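Acyl-coenzyme A oxidase (Caenorhabditis elegans, PDB 5K3H) catalyses the FAD-dependent, oxygen-consuming desaturation of acyl-CoAs to (2E)-enoyl-CoAs, the first step of peroxisomal beta-oxidation. Local coordinates at residues M305-Y308 against A309-A313. Residues are numbered along the deposited sequence; the frame is centred on the assembly and turned at random.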
ATOM      1  N   MET B 305      -8.674  -2.915  12.325  1.00 16.54           N
ATOM      2  CA  MET B 305      -8.534  -2.725  10.882  1.00 17.60           C
ATOM      3  C   MET B 305      -7.916  -3.944  10.231  1.00 16.80           C
ATOM      4  O   MET B 305      -8.367  -4.381   9.172  1.00 15.98           O
ATOM      5  CB  MET B 305      -7.657  -1.521  10.568  1.00 19.23           C
ATOM      6  CG  MET B 305      -8.051  -0.269  11.280  1.00 20.86           C
ATOM      7  SD  MET B 305      -9.354   0.568  10.409  1.00 22.15           S
ATOM      8  CE  MET B 305      -8.408   2.009  10.097  1.00 22.32           C
ATOM      9  N   LEU B 306      -6.833  -4.470  10.819  1.00 16.22           N
ATOM     10  CA  LEU B 306      -6.204  -5.667  10.268  1.00 15.66           C
ATOM     11  C   LEU B 306      -7.194  -6.802  10.245  1.00 14.61           C
ATOM     12  O   LEU B 306      -7.348  -7.481   9.229  1.00 15.45           O
ATOM     13  CB  LEU B 306      -4.942  -6.026  11.072  1.00 15.67           C
ATOM     14  CG  LEU B 306      -4.006  -7.172  10.631  1.00 16.12           C
ATOM     15  CD1 LEU B 306      -3.613  -7.104   9.180  1.00 16.08           C
ATOM     16  CD2 LEU B 306      -2.750  -7.211  11.491  1.00 16.33           C
ATOM     17  N   SER B 307      -7.965  -6.941  11.315  1.00 15.78           N
ATOM     18  CA  SER B 307      -8.975  -7.991  11.363  1.00 15.65           C
ATOM     19  C   SER B 307     -10.108  -7.736  10.356  1.00 15.26           C
ATOM     20  O   SER B 307     -10.621  -8.692   9.757  1.00 15.34           O
ATOM     21  CB  SER B 307      -9.502  -8.129  12.795  1.00 16.28           C
ATOM     22  OG  SER B 307     -10.374  -9.251  12.920  1.00 16.42           O
ATOM     23  N   TYR B 308     -10.511  -6.472  10.127  1.00 15.39           N
ATOM     24  CA  TYR B 308     -11.431  -6.201   9.019  1.00 15.78           C
ATOM     25  C   TYR B 308     -10.921  -6.842   7.747  1.00 15.43           C
ATOM     26  O   TYR B 308     -11.649  -7.582   7.072  1.00 15.83           O
ATOM     27  CB  TYR B 308     -11.603  -4.702   8.742  1.00 16.25           C
ATOM     28  CG  TYR B 308     -12.459  -3.899   9.680  1.00 16.77           C
ATOM     29  CD1 TYR B 308     -13.376  -4.499  10.538  1.00 16.86           C
ATOM     30  CD2 TYR B 308     -12.321  -2.512   9.730  1.00 17.20           C
ATOM     31  CE1 TYR B 308     -14.138  -3.726  11.412  1.00 17.72           C
ATOM     32  CE2 TYR B 308     -13.080  -1.738  10.595  1.00 17.34           C
ATOM     33  CZ  TYR B 308     -13.977  -2.350  11.437  1.00 17.74           C
ATOM     34  OH  TYR B 308     -14.723  -1.564  12.297  1.00 18.30           O
ATOM     35  N   ALA B 309      -9.663  -6.540   7.388  1.00 15.29           N
ATOM     36  CA  ALA B 309      -9.123  -6.999   6.112  1.00 15.14           C
ATOM     37  C   ALA B 309      -9.019  -8.519   6.059  1.00 14.90           C
ATOM     38  O   ALA B 309      -9.314  -9.129   5.025  1.00 14.49           O
ATOM     39  CB  ALA B 309      -7.765  -6.350   5.864  1.00 15.27           C
ATOM     40  N   LEU B 310      -8.655  -9.155   7.176  1.00 15.16           N
ATOM     41  CA  LEU B 310      -8.484 -10.604   7.148  1.00 15.00           C
ATOM     42  C   LEU B 310      -9.822 -11.331   7.114  1.00 14.67           C
ATOM     43  O   LEU B 310      -9.954 -12.361   6.436  1.00 14.34           O
ATOM     44  CB  LEU B 310      -7.647 -11.049   8.348  1.00 15.23           C
ATOM     45  CG  LEU B 310      -6.186 -10.583   8.269  1.00 15.53           C
ATOM     46  CD1 LEU B 310      -5.554 -10.655   9.653  1.00 15.65           C
ATOM     47  CD2 LEU B 310      -5.427 -11.420   7.278  1.00 15.44           C
ATOM     48  N   ASN B 311     -10.840 -10.806   7.812  1.00 15.13           N
ATOM     49  CA  ASN B 311     -12.190 -11.337   7.640  1.00 15.02           C
ATOM     50  C   ASN B 311     -12.570 -11.340   6.157  1.00 15.34           C
ATOM     51  O   ASN B 311     -13.095 -12.329   5.630  1.00 15.86           O
ATOM     52  CB  ASN B 311     -13.184 -10.502   8.439  1.00 14.82           C
ATOM     53  CG  ASN B 311     -13.358 -10.995   9.881  1.00 14.59           C
ATOM     54  OD1 ASN B 311     -14.190 -11.851  10.153  1.00 14.58           O
ATOM     55  ND2 ASN B 311     -12.570 -10.437  10.811  1.00 14.53           N
ATOM     56  N   ILE B 312     -12.315 -10.234   5.469  1.00 15.20           N
ATOM     57  CA  ILE B 312     -12.699 -10.131   4.065  1.00 15.43           C
ATOM     58  C   ILE B 312     -11.924 -11.135   3.223  1.00 15.69           C
ATOM     59  O   ILE B 312     -12.513 -11.932   2.479  1.00 15.70           O
ATOM     60  CB  ILE B 312     -12.492  -8.690   3.561  1.00 15.28           C
ATOM     61  CG1 ILE B 312     -13.438  -7.740   4.307  1.00 15.23           C
ATOM     62  CG2 ILE B 312     -12.622  -8.631   2.027  1.00 15.33           C
ATOM     63  CD1 ILE B 312     -12.967  -6.301   4.332  1.00 15.30           C
ATOM     64  N   ALA B 313     -10.593 -11.129   3.350  1.00 14.89           N
ATOM     65  CA  ALA B 313      -9.777 -11.973   2.499  1.00 15.36           C
ATOM     66  C   ALA B 313      -9.937 -13.453   2.830  1.00 15.52           C
ATOM     67  O   ALA B 313      -9.835 -14.292   1.932  1.00 15.64           O
ATOM     68  CB  ALA B 313      -8.317 -11.552   2.609  1.00 15.56           C
TER
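Asn-311 folds its side-chain amide back along the helix onto the carbonyl of Ser-307, one turn earlier. ND2 gives a nearly straight bond of 2.8 Å to Ser-307 O. That oxygen lies in the Asn-311 amide plane, whereas ND2 sits above the carbonyl plane of Ser-307. The backbone N of Asn-311 reaches the same Ser-307 O from the other face, at 2.9 Å, so two donors grip one acceptor. ND2 also bonds Leu-615 O, which ties the helix to a later part of the chain. With alanine in place of Asn-311, the carbonyl of Leu-615 would probably lose this donor and Ser-307 O its second, side-chain one.

The tight part is the leucine side. Leu-306 CG lies 3.9 Å from Leu-310 CD1, and the two side chains cross at a slant. Leu-306 holds CG anti to its N (chi1 -174°), beside its own carbonyl carbon, which brings it up to Leu-310. All this is one run of alpha-helix 300-319, in the C-alpha1 domain. Ala-309 N donates to Met-305 O, and Ile-312 N to Tyr-308 O, in the i+4 to i pattern. Helix 338-367 packs on both leucines, and Ala-309 meets Ile-402 and Ala-405 of helix 382-408.

The looser side is at Met-305, which is partly exposed. Its nearest approach is CB, 6.3 Å from Ala-309 N, and it rests on Val-426 and Ala-427 of helix 420-428. Tyr-308 also points away from 309-313 but is buried; its OH bonds Glu-624 and its ring meets Phe-620 edge-to-face.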